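Local coordinates for protein probable thiosulfate sulfurtransferase (Thermus thermophilus, PDB 2EG4) that probably acts as a thiosulfate sulfurtransferase of the rhodanese family and binds a zinc ion, at residues Gly156-Ser161 / Gly216-Trp221. Residues are numbered along the deposited sequence; the frame is centred on the assembly and turned at random.
Sequences GRIPGS and GSMHEW. With ZN (zinc ion), chain C; SO4 (sulfate ion), chain E.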
ATOM      1  N   GLY A 156      -9.735  16.372  -9.681  1.00 24.58           N
ATOM      2  CA  GLY A 156     -10.985  15.641  -9.722  1.00 23.07           C
ATOM      3  C   GLY A 156     -11.001  14.454  -8.804  1.00 23.91           C
ATOM      4  O   GLY A 156      -9.996  14.135  -8.173  1.00 25.49           O
ATOM      5  N   ARG A 157     -12.166  13.816  -8.733  1.00 21.10           N
ATOM      6  CA  ARG A 157     -12.397  12.648  -7.901  1.00 21.20           C
ATOM      7  C   ARG A 157     -13.287  11.695  -8.672  1.00 19.56           C
ATOM      8  O   ARG A 157     -13.902  12.068  -9.678  1.00 21.82           O
ATOM      9  CB  ARG A 157     -13.121  13.055  -6.616  1.00 20.77           C
ATOM     10  CG  ARG A 157     -14.458  13.731  -6.899  1.00 20.39           C
ATOM     11  CD  ARG A 157     -15.317  13.885  -5.642  1.00 21.45           C
ATOM     12  NE  ARG A 157     -16.597  14.543  -5.937  1.00 24.73           N
ATOM     13  CZ  ARG A 157     -16.746  15.856  -6.096  1.00 27.61           C
ATOM     14  NH1 ARG A 157     -15.698  16.664  -5.987  1.00 30.73           N
ATOM     15  NH2 ARG A 157     -17.944  16.365  -6.350  1.00 29.42           N
ATOM     16  N   ILE A 158     -13.341  10.454  -8.212  1.00 21.46           N
ATOM     17  CA  ILE A 158     -14.186   9.459  -8.837  1.00 18.81           C
ATOM     18  C   ILE A 158     -15.599   9.864  -8.411  1.00 20.83           C
ATOM     19  O   ILE A 158     -15.846  10.102  -7.240  1.00 19.11           O
ATOM     20  CB  ILE A 158     -13.794   8.037  -8.344  1.00 20.94           C
ATOM     21  CG1 ILE A 158     -12.423   7.682  -8.936  1.00 19.35           C
ATOM     22  CG2 ILE A 158     -14.846   6.995  -8.767  1.00 21.48           C
ATOM     23  CD1 ILE A 158     -11.833   6.390  -8.409  1.00 22.35           C
ATOM     24  N   PRO A 159     -16.533   9.969  -9.374  1.00 19.63           N
ATOM     25  CA  PRO A 159     -17.913  10.362  -9.043  1.00 20.65           C
ATOM     26  C   PRO A 159     -18.538   9.450  -7.999  1.00 21.67           C
ATOM     27  O   PRO A 159     -18.407   8.228  -8.077  1.00 22.41           O
ATOM     28  CB  PRO A 159     -18.627  10.280 -10.392  1.00 20.97           C
ATOM     29  CG  PRO A 159     -17.494  10.531 -11.405  1.00 22.40           C
ATOM     30  CD  PRO A 159     -16.403   9.669 -10.811  1.00 21.58           C
ATOM     31  N   GLY A 160     -19.211  10.049  -7.017  1.00 20.89           N
ATOM     32  CA  GLY A 160     -19.870   9.264  -5.986  1.00 22.60           C
ATOM     33  C   GLY A 160     -19.023   8.900  -4.778  1.00 20.16           C
ATOM     34  O   GLY A 160     -19.532   8.385  -3.787  1.00 23.82           O
ATOM     35  N   SER A 161     -17.720   9.162  -4.844  1.00 21.67           N
ATOM     36  CA  SER A 161     -16.848   8.827  -3.723  1.00 18.64           C
ATOM     37  C   SER A 161     -17.028   9.786  -2.544  1.00 21.57           C
ATOM     38  O   SER A 161     -17.519  10.903  -2.707  1.00 22.36           O
ATOM     39  CB  SER A 161     -15.386   8.869  -4.172  1.00 21.08           C
ATOM     40  OG  SER A 161     -15.066  10.170  -4.607  1.00 21.27           O
ATOM     41  N   GLY A 216      -4.417   1.478  -8.844  1.00 19.17           N
ATOM     42  CA  GLY A 216      -4.251   2.408  -9.960  1.00 16.12           C
ATOM     43  C   GLY A 216      -4.573   3.822  -9.536  1.00 18.88           C
ATOM     44  O   GLY A 216      -3.923   4.824  -9.942  1.00 19.73           O
ATOM     45  N   SER A 217      -5.598   3.914  -8.697  1.00 18.19           N
ATOM     46  CA  SER A 217      -6.059   5.178  -8.139  1.00 17.27           C
ATOM     47  C   SER A 217      -6.345   6.261  -9.172  1.00 17.43           C
ATOM     48  O   SER A 217      -6.566   5.967 -10.349  1.00 21.28           O
ATOM     49  CB  SER A 217      -5.067   5.708  -7.098  1.00 17.61           C
ATOM     50  OG  SER A 217      -5.328   5.146  -5.821  1.00 18.41           O
ATOM     51  N   MET A 218      -6.366   7.514  -8.720  1.00 18.36           N
ATOM     52  CA  MET A 218      -6.684   8.651  -9.596  1.00 16.65           C
ATOM     53  C   MET A 218      -5.763   8.827 -10.816  1.00 23.07           C
ATOM     54  O   MET A 218      -6.210   9.262 -11.884  1.00 20.86           O
ATOM     55  CB  MET A 218      -6.719   9.943  -8.761  1.00 23.00           C
ATOM     56  CG  MET A 218      -7.780  10.948  -9.191  1.00 28.65           C
ATOM     57  SD  MET A 218      -9.507  10.307  -9.106  1.00 24.72           S
ATOM     58  CE  MET A 218     -10.194  11.274 -10.423  1.00 22.03           C
ATOM     59  N   HIS A 219      -4.484   8.495 -10.683  1.00 21.91           N
ATOM     60  CA  HIS A 219      -3.604   8.620 -11.839  1.00 21.28           C
ATOM     61  C   HIS A 219      -4.119   7.718 -12.965  1.00 21.66           C
ATOM     62  O   HIS A 219      -4.320   8.175 -14.095  1.00 21.38           O
ATOM     63  CB  HIS A 219      -2.156   8.245 -11.479  1.00 25.66           C
ATOM     64  CG  HIS A 219      -1.177   8.525 -12.576  1.00 24.04           C
ATOM     65  ND1 HIS A 219      -0.556   9.747 -12.725  1.00 28.93           N
ATOM     66  CD2 HIS A 219      -0.745   7.756 -13.605  1.00 26.90           C
ATOM     67  CE1 HIS A 219       0.217   9.719 -13.798  1.00 23.84           C
ATOM     68  NE2 HIS A 219       0.118   8.524 -14.349  1.00 25.41           N
ATOM     69  N   GLU A 220      -4.367   6.444 -12.665  1.00 20.90           N
ATOM     70  CA  GLU A 220      -4.853   5.551 -13.704  1.00 20.82           C
ATOM     71  C   GLU A 220      -6.220   5.986 -14.201  1.00 22.34           C
ATOM     72  O   GLU A 220      -6.469   6.014 -15.398  1.00 22.28           O
ATOM     73  CB  GLU A 220      -4.962   4.124 -13.197  1.00 20.38           C
ATOM     74  CG  GLU A 220      -5.527   3.208 -14.258  1.00 22.69           C
ATOM     75  CD  GLU A 220      -5.823   1.837 -13.740  1.00 24.40           C
ATOM     76  OE1 GLU A 220      -6.406   1.728 -12.634  1.00 23.52           O
ATOM     77  OE2 GLU A 220      -5.494   0.858 -14.448  1.00 22.72           O
ATOM     78  N   TRP A 221      -7.098   6.349 -13.270  1.00 19.17           N
ATOM     79  CA  TRP A 221      -8.459   6.749 -13.617  1.00 21.42           C
ATOM     80  C   TRP A 221      -8.460   7.855 -14.664  1.00 22.81           C
ATOM     81  O   TRP A 221      -9.220   7.806 -15.632  1.00 21.79           O
ATOM     82  CB  TRP A 221      -9.215   7.189 -12.348  1.00 20.39           C
ATOM     83  CG  TRP A 221     -10.707   7.434 -12.554  1.00 20.74           C
ATOM     84  CD1 TRP A 221     -11.313   8.603 -12.931  1.00 19.76           C
ATOM     85  CD2 TRP A 221     -11.764   6.474 -12.380  1.00 22.41           C
ATOM     86  NE1 TRP A 221     -12.689   8.427 -13.003  1.00 21.15           N
ATOM     87  CE2 TRP A 221     -12.989   7.132 -12.672  1.00 20.65           C
ATOM     88  CE3 TRP A 221     -11.796   5.127 -12.007  1.00 18.53           C
ATOM     89  CZ2 TRP A 221     -14.231   6.478 -12.601  1.00 20.59           C
ATOM     90  CZ3 TRP A 221     -13.027   4.474 -11.930  1.00 19.72           C
ATOM     91  CH2 TRP A 221     -14.230   5.154 -12.225  1.00 21.62           C
TER
HETATM   92 ZN    ZN C 301      -0.747  11.563 -11.619  1.00 24.10          ZN
HETATM   93  S   SO4 E 504     -20.252  13.541  -6.775  1.00 35.79           S
HETATM   94  O1  SO4 E 504     -20.237  14.792  -7.602  1.00 37.77           O
HETATM   95  O2  SO4 E 504     -20.721  13.848  -5.385  1.00 40.62           O
HETATM   96  O3  SO4 E 504     -21.182  12.549  -7.408  1.00 44.10           O
HETATM   97  O4  SO4 E 504     -18.871  12.959  -6.709  1.00 38.39           O
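The carbonyl oxygen of I158, the residue packed against W221, is gripped twice: S161 OG donates to I158 O over 2.7 Å in the carbonyl plane, and S161 N to the same oxygen over 3.2 Å. The backbone bond closes the type II turn from I158 to S161, an example of a hydrogen-bonded turn presenting an apolar side chain. I158 lies across one face of the W221 indole, its CG1 making a CH-pi contact 3.8 Å from the centroid of the five-membered ring, while CD1 and CG2 spread over the six-membered ring. The indole, with CG anti to the backbone N (chi1 -171°), reaches from the helix to this branch, and its NE1 is tied to the carbonyl of P227. Replacing W221 by an alanine would probably leave the I158 branches without their aromatic floor and the P227 carbonyl without this donor. The bent chain of M218 lays CE 3.6 Å from R157 C. At the turn, a sulfate, probably from the crystallisation liquor, accepts at O4 from R157 NE and G160 N, each 2.9 Å. The apolar contact joins the loop before strand 162-163 to helix 217-223, whose H219 binds zinc with C151, C152 and H192, in the second rhodanese-like domain.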